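Local coordinates for protein plastocyanin (Adiantum capillus-veneris, PDB 1KDJ) that carries electrons from the cytochrome b6-f complex to P700 of photosystem I, using a single bound copper ion, at residues Thr50-Glu62 and Phe73-Tyr86. Sequence-based numbering, arbitrary orientation.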
loop_
_atom_site.group_PDB
_atom_site.type_symbol
_atom_site.label_atom_id
_atom_site.label_comp_id
_atom_site.label_asym_id
_atom_site.label_seq_id
_atom_site.Cartn_x
_atom_site.Cartn_y
_atom_site.Cartn_z
ATOM N N THR A 50 -1.153 4.354 -18.532
ATOM C CA THR A 50 -2.398 3.963 -17.856
ATOM C C THR A 50 -2.112 3.296 -16.494
ATOM O O THR A 50 -2.815 3.527 -15.510
ATOM C CB THR A 50 -3.241 3.004 -18.773
ATOM O OG1 THR A 50 -2.393 1.952 -19.218
ATOM C CG2 THR A 50 -3.828 3.739 -19.967
ATOM N N VAL A 51 -1.016 2.534 -16.433
ATOM C CA VAL A 51 -0.587 1.844 -15.217
ATOM C C VAL A 51 -0.025 2.883 -14.247
ATOM O O VAL A 51 -0.416 2.855 -13.072
ATOM C CB VAL A 51 0.495 0.778 -15.540
ATOM C CG1 VAL A 51 1.041 0.077 -14.290
ATOM C CG2 VAL A 51 -0.155 -0.294 -16.394
ATOM N N ALA A 52 0.846 3.799 -14.730
ATOM C CA ALA A 52 1.362 4.882 -13.907
ATOM C C ALA A 52 0.222 5.658 -13.283
ATOM O O ALA A 52 0.251 5.925 -12.068
ATOM C CB ALA A 52 2.195 5.847 -14.730
ATOM N N SER A 53 -0.848 5.968 -14.040
ATOM C CA SER A 53 -1.960 6.683 -13.452
ATOM C C SER A 53 -2.731 5.855 -12.459
ATOM O O SER A 53 -3.191 6.391 -11.447
ATOM C CB SER A 53 -2.918 7.177 -14.528
ATOM O OG SER A 53 -2.214 8.027 -15.445
ATOM N N GLU A 54 -2.866 4.549 -12.693
ATOM C CA GLU A 54 -3.598 3.723 -11.742
ATOM C C GLU A 54 -2.894 3.646 -10.410
ATOM O O GLU A 54 -3.540 3.715 -9.379
ATOM C CB GLU A 54 -3.724 2.288 -12.137
ATOM C CG GLU A 54 -4.669 1.886 -13.207
ATOM C CD GLU A 54 -4.621 0.379 -13.227
ATOM O OE1 GLU A 54 -3.606 -0.190 -13.613
ATOM O OE2 GLU A 54 -5.606 -0.191 -12.810
ATOM N N LEU A 55 -1.586 3.458 -10.475
ATOM C CA LEU A 55 -0.747 3.332 -9.298
ATOM C C LEU A 55 -0.728 4.636 -8.500
ATOM O O LEU A 55 -0.867 4.610 -7.258
ATOM C CB LEU A 55 0.625 2.923 -9.755
ATOM C CG LEU A 55 0.812 1.508 -10.357
ATOM C CD1 LEU A 55 2.253 1.287 -10.706
ATOM C CD2 LEU A 55 0.383 0.438 -9.337
ATOM N N LYS A 56 -0.645 5.803 -9.178
ATOM C CA LYS A 56 -0.745 7.095 -8.476
ATOM C C LYS A 56 -2.098 7.230 -7.793
ATOM O O LYS A 56 -2.165 7.641 -6.630
ATOM C CB LYS A 56 -0.571 8.300 -9.431
ATOM C CG LYS A 56 0.853 8.158 -9.843
ATOM C CD LYS A 56 1.384 9.307 -10.652
ATOM C CE LYS A 56 2.524 9.905 -9.826
ATOM N NZ LYS A 56 2.011 10.546 -8.620
ATOM N N ALA A 57 -3.196 6.828 -8.443
ATOM C CA ALA A 57 -4.513 6.887 -7.841
ATOM C C ALA A 57 -4.676 5.905 -6.682
ATOM O O ALA A 57 -5.550 6.045 -5.843
ATOM C CB ALA A 57 -5.569 6.543 -8.845
ATOM N N ALA A 58 -3.827 4.906 -6.648
ATOM C CA ALA A 58 -3.894 3.891 -5.616
ATOM C C ALA A 58 -2.907 4.239 -4.501
ATOM O O ALA A 58 -2.676 3.414 -3.609
ATOM C CB ALA A 58 -3.524 2.514 -6.215
ATOM N N SER A 59 -2.265 5.417 -4.547
ATOM C CA SER A 59 -1.299 5.778 -3.544
ATOM C C SER A 59 -1.825 6.891 -2.686
ATOM O O SER A 59 -2.664 7.702 -3.076
ATOM C CB SER A 59 -0.051 6.225 -4.193
ATOM O OG SER A 59 0.536 5.198 -4.960
ATOM N N MET A 60 -1.419 6.861 -1.419
ATOM C CA MET A 60 -1.706 7.969 -0.518
ATOM C C MET A 60 -0.775 9.107 -0.895
ATOM O O MET A 60 0.342 8.960 -1.389
ATOM C CB MET A 60 -1.442 7.622 0.956
ATOM C CG MET A 60 -2.638 6.864 1.467
ATOM S SD MET A 60 -2.426 6.177 3.136
ATOM C CE MET A 60 -2.768 7.683 4.017
ATOM N N ASP A 61 -1.275 10.285 -0.616
ATOM C CA ASP A 61 -0.530 11.494 -0.858
ATOM C C ASP A 61 0.611 11.426 0.150
ATOM O O ASP A 61 0.305 11.156 1.314
ATOM C CB ASP A 61 -1.553 12.597 -0.618
ATOM C CG ASP A 61 -1.087 14.017 -0.853
ATOM O OD1 ASP A 61 -0.100 14.199 -1.572
ATOM O OD2 ASP A 61 -1.719 14.932 -0.312
ATOM N N GLU A 62 1.899 11.624 -0.113
ATOM C CA GLU A 62 2.875 11.481 0.966
ATOM C C GLU A 62 2.737 12.495 2.110
ATOM O O GLU A 62 3.535 12.492 3.039
ATOM C CB GLU A 62 4.295 11.549 0.406
ATOM C CG GLU A 62 4.648 10.344 -0.473
ATOM C CD GLU A 62 6.120 10.208 -0.901
ATOM O OE1 GLU A 62 6.865 11.204 -0.833
ATOM O OE2 GLU A 62 6.527 9.100 -1.298
ATOM N N PHE A 73 -7.321 2.927 4.191
ATOM C CA PHE A 73 -7.111 3.408 2.832
ATOM C C PHE A 73 -7.445 2.248 1.903
ATOM O O PHE A 73 -6.953 1.143 2.111
ATOM C CB PHE A 73 -5.672 3.778 2.611
ATOM C CG PHE A 73 -5.356 4.214 1.189
ATOM C CD1 PHE A 73 -6.026 5.299 0.643
ATOM C CD2 PHE A 73 -4.410 3.521 0.471
ATOM C CE1 PHE A 73 -5.745 5.695 -0.644
ATOM C CE2 PHE A 73 -4.137 3.929 -0.810
ATOM C CZ PHE A 73 -4.801 5.003 -1.359
ATOM N N LYS A 74 -8.173 2.496 0.820
ATOM C CA LYS A 74 -8.600 1.453 -0.111
ATOM C C LYS A 74 -8.012 1.737 -1.496
ATOM O O LYS A 74 -8.133 2.878 -1.980
ATOM C CB LYS A 74 -10.110 1.482 -0.102
ATOM C CG LYS A 74 -10.788 0.290 -0.731
ATOM C CD LYS A 74 -12.231 0.246 -0.236
ATOM C CE LYS A 74 -12.253 -0.076 1.267
ATOM N NZ LYS A 74 -13.537 -0.638 1.673
ATOM N N ALA A 75 -7.325 0.760 -2.084
ATOM C CA ALA A 75 -6.688 0.895 -3.388
ATOM C C ALA A 75 -7.257 -0.168 -4.360
ATOM O O ALA A 75 -7.556 -1.293 -3.922
ATOM C CB ALA A 75 -5.201 0.661 -3.277
ATOM N N LYS A 76 -7.455 0.150 -5.653
ATOM C CA LYS A 76 -7.924 -0.793 -6.682
ATOM C C LYS A 76 -6.972 -0.673 -7.860
ATOM O O LYS A 76 -6.689 0.444 -8.315
ATOM C CB LYS A 76 -9.313 -0.447 -7.180
ATOM C CG LYS A 76 -10.449 -0.915 -6.329
ATOM C CD LYS A 76 -11.638 -0.104 -6.742
ATOM C CE LYS A 76 -12.934 -0.844 -6.482
ATOM N NZ LYS A 76 -13.148 -1.801 -7.557
ATOM N N VAL A 77 -6.381 -1.770 -8.311
ATOM C CA VAL A 77 -5.505 -1.812 -9.462
ATOM C C VAL A 77 -6.088 -2.928 -10.376
ATOM O O VAL A 77 -6.418 -4.074 -9.980
ATOM C CB VAL A 77 -4.068 -2.143 -9.039
ATOM C CG1 VAL A 77 -3.190 -2.206 -10.291
ATOM C CG2 VAL A 77 -3.505 -1.071 -8.083
ATOM N N SER A 78 -6.411 -2.493 -11.595
ATOM C CA SER A 78 -6.957 -3.363 -12.634
ATOM C C SER A 78 -5.923 -4.068 -13.509
ATOM O O SER A 78 -6.249 -5.138 -14.024
ATOM C CB SER A 78 -7.901 -2.535 -13.537
ATOM O OG SER A 78 -8.786 -1.667 -12.826
ATOM N N THR A 79 -4.704 -3.574 -13.724
ATOM C CA THR A 79 -3.756 -4.169 -14.641
ATOM C C THR A 79 -2.976 -5.325 -14.033
ATOM O O THR A 79 -2.295 -5.122 -13.025
ATOM C CB THR A 79 -2.772 -3.071 -15.151
ATOM O OG1 THR A 79 -3.611 -2.095 -15.763
ATOM C CG2 THR A 79 -1.677 -3.559 -16.091
ATOM N N PRO A 80 -3.014 -6.544 -14.582
ATOM C CA PRO A 80 -2.163 -7.653 -14.174
ATOM C C PRO A 80 -0.685 -7.327 -14.091
ATOM O O PRO A 80 -0.127 -6.649 -14.954
ATOM C CB PRO A 80 -2.500 -8.732 -15.192
ATOM C CG PRO A 80 -3.957 -8.503 -15.452
ATOM C CD PRO A 80 -3.990 -6.986 -15.584
ATOM N N GLY A 81 -0.022 -7.772 -13.035
ATOM C CA GLY A 81 1.388 -7.535 -12.849
ATOM C C GLY A 81 1.681 -7.591 -11.346
ATOM O O GLY A 81 0.783 -7.875 -10.552
ATOM N N THR A 82 2.908 -7.384 -10.933
ATOM C CA THR A 82 3.275 -7.346 -9.528
ATOM C C THR A 82 3.753 -5.932 -9.274
ATOM O O THR A 82 4.477 -5.354 -10.101
ATOM C CB THR A 82 4.390 -8.320 -9.272
ATOM O OG1 THR A 82 3.815 -9.599 -9.548
ATOM C CG2 THR A 82 4.937 -8.276 -7.838
ATOM N N TYR A 83 3.377 -5.328 -8.158
ATOM C CA TYR A 83 3.727 -3.934 -7.916
ATOM C C TYR A 83 4.224 -3.856 -6.485
ATOM O O TYR A 83 3.670 -4.592 -5.664
ATOM C CB TYR A 83 2.489 -3.080 -8.072
ATOM C CG TYR A 83 1.829 -3.250 -9.433
ATOM C CD1 TYR A 83 2.406 -2.674 -10.552
ATOM C CD2 TYR A 83 0.669 -4.005 -9.523
ATOM C CE1 TYR A 83 1.810 -2.853 -11.780
ATOM C CE2 TYR A 83 0.067 -4.186 -10.747
ATOM C CZ TYR A 83 0.647 -3.603 -11.854
ATOM O OH TYR A 83 0.030 -3.766 -13.080
ATOM N N THR A 84 5.249 -3.054 -6.185
ATOM C CA THR A 84 5.730 -2.826 -4.820
ATOM C C THR A 84 5.061 -1.589 -4.234
ATOM O O THR A 84 4.745 -0.626 -4.949
ATOM C CB THR A 84 7.236 -2.646 -4.853
ATOM O OG1 THR A 84 7.757 -3.904 -5.230
ATOM C CG2 THR A 84 7.854 -2.262 -3.501
ATOM N N PHE A 85 4.741 -1.620 -2.937
ATOM C CA PHE A 85 4.260 -0.448 -2.236
ATOM C C PHE A 85 5.119 -0.310 -0.979
ATOM O O PHE A 85 5.754 -1.274 -0.504
ATOM C CB PHE A 85 2.767 -0.557 -1.860
ATOM C CG PHE A 85 2.317 -1.781 -1.080
ATOM C CD1 PHE A 85 2.358 -1.759 0.300
ATOM C CD2 PHE A 85 1.889 -2.920 -1.744
ATOM C CE1 PHE A 85 1.980 -2.877 1.015
ATOM C CE2 PHE A 85 1.514 -4.030 -1.018
ATOM C CZ PHE A 85 1.562 -4.016 0.370
ATOM N N TYR A 86 5.181 0.920 -0.472
ATOM C CA TYR A 86 6.024 1.215 0.678
ATOM C C TYR A 86 5.380 2.276 1.541
ATOM O O TYR A 86 4.378 2.884 1.145
ATOM C CB TYR A 86 7.420 1.662 0.202
ATOM C CG TYR A 86 7.431 2.942 -0.612
ATOM C CD1 TYR A 86 7.543 4.161 0.039
ATOM C CD2 TYR A 86 7.338 2.880 -1.999
ATOM C CE1 TYR A 86 7.560 5.331 -0.689
ATOM C CE2 TYR A 86 7.360 4.061 -2.726
ATOM C CZ TYR A 86 7.470 5.265 -2.065
ATOM O OH TYR A 86 7.471 6.436 -2.773
HETATM O O HOH W 1 -3.224 -0.809 -18.336
HETATM O O HOH W 2 -6.219 3.184 -8.928
HETATM O O HOH W 3 -7.215 4.701 -3.928
#
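Glu-54 reaches from the short helix of this cupredoxin beta-sandwich into the turn ahead of strand 81-86 and grips it with both carboxylate oxygens. Glu-54 OE2 takes the backbone N of Ser-78 at 2.7 Å on its syn side, while OE1 of the same carboxylate receives the hydroxyl OG1 of Thr-79 at 2.9 Å from well above the carboxylate plane. With an alanine in place of Glu-54, that N-H and hydroxyl would probably both lose their acceptor, leaving the Thr-79 side chain freer to turn. One turn back, chi1 of Val-51 (177°) splits its methyls: CG1 goes to Tyr-83 CE1, CG2 to Thr-79 CG2, 3.6 Å away. Leu-55 lays CD2 over one face of the Tyr-83 ring, nearer CD1 and CG than the centre, and also touches Phe-41. Past the helix, Ala-58 packs CB on Ala-75 CB and Val-77 CG2. Met-60 then puts CG over the centre of the Phe-73 ring, with SD in an oblique Met-aromatic contact; Ala-58 O, buried without a polar partner, lies at that ring's edge, 3.2 Å from Phe-73 CE2. Helix and following chain thus lie against strand 72-75 of one sheet, the 76-80 connection and strand 81-86 of the other. Further out, two waters bridge the backbones, one donating to Glu-54 O and Lys-76 O, the other to Ala-57 O and Lys-74 O. The Tyr-83 ring is steadied at its far end, where OH donates to Thr-79 O at 2.7 Å from above the carbonyl plane.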